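Putative uncharacterized protein (Chaetomium thermophilum, PDB 5T8V) probably acts as a cohesin loader that binds chromatin, the chain being the C-terminal HEAT-repeat part of Scc2. Local coordinates at residues S661-G674 and R697-A709. Sequence-based numbering, arbitrary orientation.
Sequences SSDSSTQVRDSALG and RFSDAGPGVRKRA
Arg669 and Asp700 reach for each other from opposite directions and form a salt bridge, with NE of Arg669 2.6 Å from OD2 of Asp700. The guanidinium and carboxylate planes are 50° apart, so the two groups do not share a plane. With CG anti to the backbone N (chi1 -168°), Asp700 brings its carboxylate to where Arg669 meets it. OD2 also takes a salt bridge within 697-709, from NE of Arg697 at 3.2 Å. OD1 accepts from the backbone N of Gly702, which closes an Asx turn. The carbonyl O of Ser661 lies over one face of the Arg697 guanidinium, offset toward the rim, without a hydrogen bond. In the other salt bridge across the contact, NH1 of Arg708 donates to OD1 of Asp670 at 2.9 Å, in the guanidinium plane. The Arg708 chain is extended from CG to NE and packs as a knob among Asp670, Ser671, Leu673 and Gly674.

Apolar contacts fill the space between these pairs. CD1 of Leu673 touches CG2 of Val705 at 3.8 Å and CB of Ala709 at 3.7 Å. Its CD2 meets CG of Arg697. Helices 666-674 and 703-709 run nearly parallel, at 9°, with axes 9.1 Å apart. They lie side by side in the helical-repeat array, with helix 685-696 between them in sequence.

Were Asp700 replaced by an alanine, Arg669 and Arg697 would probably be left close together without their shared carboxylate, and the turn at Gly702 would lose its bond. The buried Asp700 carboxylate thus ties the turn before helix 703-709 to the first turn of helix 666-674, while Leu673 packing and the Asp670-Arg708 pair join the helices directly.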
# COMPACT_ATOMS: atom_id res chain seq x y z
N SER A 661 0.54 -0.04 -7.25
CA SER A 661 -0.04 -1.24 -7.83
C SER A 661 0.93 -2.01 -8.71
O SER A 661 0.65 -3.17 -9.05
CB SER A 661 -1.28 -0.88 -8.65
OG SER A 661 -0.92 -0.23 -9.86
N SER A 662 2.07 -1.42 -9.08
CA SER A 662 3.07 -2.08 -9.91
C SER A 662 4.41 -2.17 -9.18
O SER A 662 5.47 -2.23 -9.82
CB SER A 662 3.24 -1.35 -11.24
OG SER A 662 3.65 -0.01 -11.05
N ASP A 663 4.38 -2.18 -7.85
CA ASP A 663 5.61 -2.29 -7.07
C ASP A 663 6.24 -3.66 -7.26
O ASP A 663 5.56 -4.65 -7.53
CB ASP A 663 5.32 -2.03 -5.59
CG ASP A 663 6.58 -1.92 -4.76
OD1 ASP A 663 7.14 -0.81 -4.67
OD2 ASP A 663 7.01 -2.95 -4.19
N SER A 664 7.56 -3.72 -7.09
CA SER A 664 8.29 -4.97 -7.27
C SER A 664 7.89 -6.04 -6.25
O SER A 664 8.21 -7.21 -6.46
CB SER A 664 9.80 -4.72 -7.19
OG SER A 664 10.15 -4.13 -5.95
N SER A 665 7.20 -5.66 -5.18
CA SER A 665 6.74 -6.60 -4.17
C SER A 665 5.28 -6.98 -4.43
O SER A 665 4.50 -6.19 -4.96
CB SER A 665 6.88 -6.01 -2.77
OG SER A 665 6.31 -6.87 -1.79
N THR A 666 4.92 -8.20 -4.03
CA THR A 666 3.59 -8.73 -4.28
C THR A 666 2.54 -8.04 -3.42
O THR A 666 1.68 -7.31 -3.94
CB THR A 666 3.57 -10.24 -4.03
OG1 THR A 666 4.43 -10.90 -4.96
CG2 THR A 666 2.15 -10.81 -4.17
N GLN A 667 2.59 -8.26 -2.11
CA GLN A 667 1.53 -7.76 -1.24
C GLN A 667 1.47 -6.24 -1.20
O GLN A 667 0.46 -5.68 -0.76
CB GLN A 667 1.71 -8.33 0.17
CG GLN A 667 1.18 -9.75 0.30
CD GLN A 667 1.83 -10.55 1.41
OE1 GLN A 667 2.21 -10.00 2.44
NE2 GLN A 667 1.97 -11.85 1.19
N VAL A 668 2.52 -5.56 -1.67
CA VAL A 668 2.42 -4.11 -1.87
C VAL A 668 1.40 -3.80 -2.96
O VAL A 668 0.58 -2.89 -2.82
CB VAL A 668 3.81 -3.52 -2.20
CG1 VAL A 668 3.71 -2.02 -2.45
CG2 VAL A 668 4.79 -3.81 -1.08
N ARG A 669 1.44 -4.56 -4.06
CA ARG A 669 0.41 -4.42 -5.08
C ARG A 669 -0.94 -4.91 -4.55
O ARG A 669 -1.98 -4.29 -4.82
CB ARG A 669 0.81 -5.20 -6.33
CG ARG A 669 2.18 -4.81 -6.90
CD ARG A 669 2.48 -5.53 -8.21
NE ARG A 669 2.66 -6.97 -8.02
CZ ARG A 669 3.84 -7.61 -8.03
NH1 ARG A 669 4.97 -6.95 -8.23
NH2 ARG A 669 3.88 -8.92 -7.85
N ASP A 670 -0.93 -6.01 -3.79
CA ASP A 670 -2.16 -6.54 -3.23
C ASP A 670 -2.90 -5.48 -2.42
O ASP A 670 -4.12 -5.34 -2.54
CB ASP A 670 -1.86 -7.76 -2.36
CG ASP A 670 -3.10 -8.57 -2.04
OD1 ASP A 670 -3.86 -8.16 -1.14
OD2 ASP A 670 -3.30 -9.63 -2.68
N SER A 671 -2.18 -4.73 -1.58
CA SER A 671 -2.81 -3.66 -0.82
C SER A 671 -3.10 -2.45 -1.70
O SER A 671 -4.12 -1.76 -1.52
CB SER A 671 -1.92 -3.26 0.35
OG SER A 671 -1.75 -4.34 1.26
N ALA A 672 -2.22 -2.17 -2.67
CA ALA A 672 -2.47 -1.10 -3.63
C ALA A 672 -3.85 -1.25 -4.26
O ALA A 672 -4.50 -0.25 -4.57
CB ALA A 672 -1.39 -1.09 -4.70
N LEU A 673 -4.30 -2.49 -4.47
CA LEU A 673 -5.67 -2.70 -4.93
C LEU A 673 -6.68 -2.17 -3.93
O LEU A 673 -7.67 -1.53 -4.30
CB LEU A 673 -5.91 -4.18 -5.21
CG LEU A 673 -5.07 -4.80 -6.32
CD1 LEU A 673 -5.38 -6.28 -6.45
CD2 LEU A 673 -5.31 -4.09 -7.64
N GLY A 674 -6.45 -2.42 -2.64
CA GLY A 674 -7.33 -1.87 -1.62
C GLY A 674 -7.40 -0.35 -1.69
O GLY A 674 -8.49 0.23 -1.65
N ARG A 697 -3.56 -5.86 -13.56
CA ARG A 697 -3.15 -6.75 -12.48
C ARG A 697 -3.66 -8.17 -12.68
O ARG A 697 -3.21 -9.07 -11.96
CB ARG A 697 -3.65 -6.20 -11.14
CG ARG A 697 -3.15 -4.80 -10.82
CD ARG A 697 -1.77 -4.82 -10.18
NE ARG A 697 -0.74 -5.32 -11.08
CZ ARG A 697 -0.16 -4.60 -12.04
NH1 ARG A 697 -0.51 -3.33 -12.24
NH2 ARG A 697 0.77 -5.15 -12.81
N PHE A 698 -4.57 -8.40 -13.63
CA PHE A 698 -4.93 -9.77 -13.98
C PHE A 698 -3.70 -10.57 -14.40
O PHE A 698 -3.62 -11.77 -14.13
CB PHE A 698 -5.98 -9.79 -15.09
CG PHE A 698 -7.33 -9.27 -14.69
CD1 PHE A 698 -7.58 -8.82 -13.40
CD2 PHE A 698 -8.37 -9.24 -15.61
CE1 PHE A 698 -8.83 -8.35 -13.04
CE2 PHE A 698 -9.62 -8.77 -15.25
CZ PHE A 698 -9.85 -8.33 -13.97
N SER A 699 -2.75 -9.92 -15.07
CA SER A 699 -1.52 -10.58 -15.51
C SER A 699 -0.37 -10.33 -14.54
O SER A 699 0.77 -10.11 -14.95
CB SER A 699 -1.15 -10.11 -16.91
OG SER A 699 -0.80 -8.74 -16.92
N ASP A 700 -0.66 -10.37 -13.24
CA ASP A 700 0.36 -10.17 -12.22
C ASP A 700 0.91 -11.51 -11.75
O ASP A 700 0.21 -12.53 -11.78
CB ASP A 700 -0.23 -9.40 -11.03
CG ASP A 700 0.84 -8.91 -10.07
OD1 ASP A 700 1.82 -9.64 -9.84
OD2 ASP A 700 0.68 -7.79 -9.54
N ALA A 701 2.17 -11.50 -11.32
CA ALA A 701 2.83 -12.73 -10.92
C ALA A 701 2.07 -13.43 -9.80
O ALA A 701 1.69 -14.60 -9.91
CB ALA A 701 4.27 -12.44 -10.49
N GLY A 702 1.84 -12.71 -8.70
CA GLY A 702 1.19 -13.29 -7.54
C GLY A 702 -0.18 -13.86 -7.86
O GLY A 702 -1.02 -13.18 -8.45
N PRO A 703 -0.44 -15.11 -7.47
CA PRO A 703 -1.77 -15.69 -7.70
C PRO A 703 -2.85 -15.14 -6.78
O PRO A 703 -4.03 -15.43 -7.00
CB PRO A 703 -1.56 -17.19 -7.47
CG PRO A 703 -0.38 -17.27 -6.58
CD PRO A 703 0.51 -16.12 -6.96
N GLY A 704 -2.50 -14.36 -5.76
CA GLY A 704 -3.49 -13.77 -4.88
C GLY A 704 -3.87 -12.37 -5.31
O GLY A 704 -5.05 -11.99 -5.28
N VAL A 705 -2.88 -11.59 -5.72
CA VAL A 705 -3.14 -10.24 -6.20
C VAL A 705 -4.04 -10.28 -7.43
O VAL A 705 -4.88 -9.39 -7.62
CB VAL A 705 -1.81 -9.51 -6.48
CG1 VAL A 705 -1.02 -10.20 -7.58
CG2 VAL A 705 -2.07 -8.05 -6.84
N ARG A 706 -3.88 -11.29 -8.28
CA ARG A 706 -4.77 -11.44 -9.43
C ARG A 706 -6.21 -11.68 -8.97
O ARG A 706 -7.14 -11.01 -9.43
CB ARG A 706 -4.30 -12.59 -10.32
CG ARG A 706 -3.04 -12.28 -11.12
CD ARG A 706 -2.65 -13.44 -12.03
NE ARG A 706 -2.16 -14.59 -11.28
CZ ARG A 706 -1.65 -15.69 -11.84
NH1 ARG A 706 -1.57 -15.79 -13.16
NH2 ARG A 706 -1.23 -16.69 -11.08
N LYS A 707 -6.40 -12.62 -8.05
CA LYS A 707 -7.73 -12.91 -7.54
C LYS A 707 -8.38 -11.66 -6.96
O LYS A 707 -9.54 -11.35 -7.26
CB LYS A 707 -7.65 -14.02 -6.48
CG LYS A 707 -7.12 -15.34 -7.03
CD LYS A 707 -6.61 -16.27 -5.93
CE LYS A 707 -7.75 -16.97 -5.20
NZ LYS A 707 -7.24 -18.02 -4.27
N ARG A 708 -7.64 -10.91 -6.14
CA ARG A 708 -8.17 -9.67 -5.59
C ARG A 708 -8.55 -8.69 -6.69
O ARG A 708 -9.64 -8.10 -6.68
CB ARG A 708 -7.16 -9.04 -4.63
CG ARG A 708 -7.62 -7.73 -4.03
CD ARG A 708 -6.80 -7.34 -2.82
NE ARG A 708 -7.36 -6.18 -2.13
CZ ARG A 708 -6.96 -5.74 -0.94
NH1 ARG A 708 -5.97 -6.36 -0.30
NH2 ARG A 708 -7.54 -4.68 -0.40
N ALA A 709 -7.65 -8.51 -7.67
CA ALA A 709 -7.90 -7.55 -8.74
C ALA A 709 -9.15 -7.91 -9.54
O ALA A 709 -9.87 -7.02 -10.00
CB ALA A 709 -6.68 -7.47 -9.66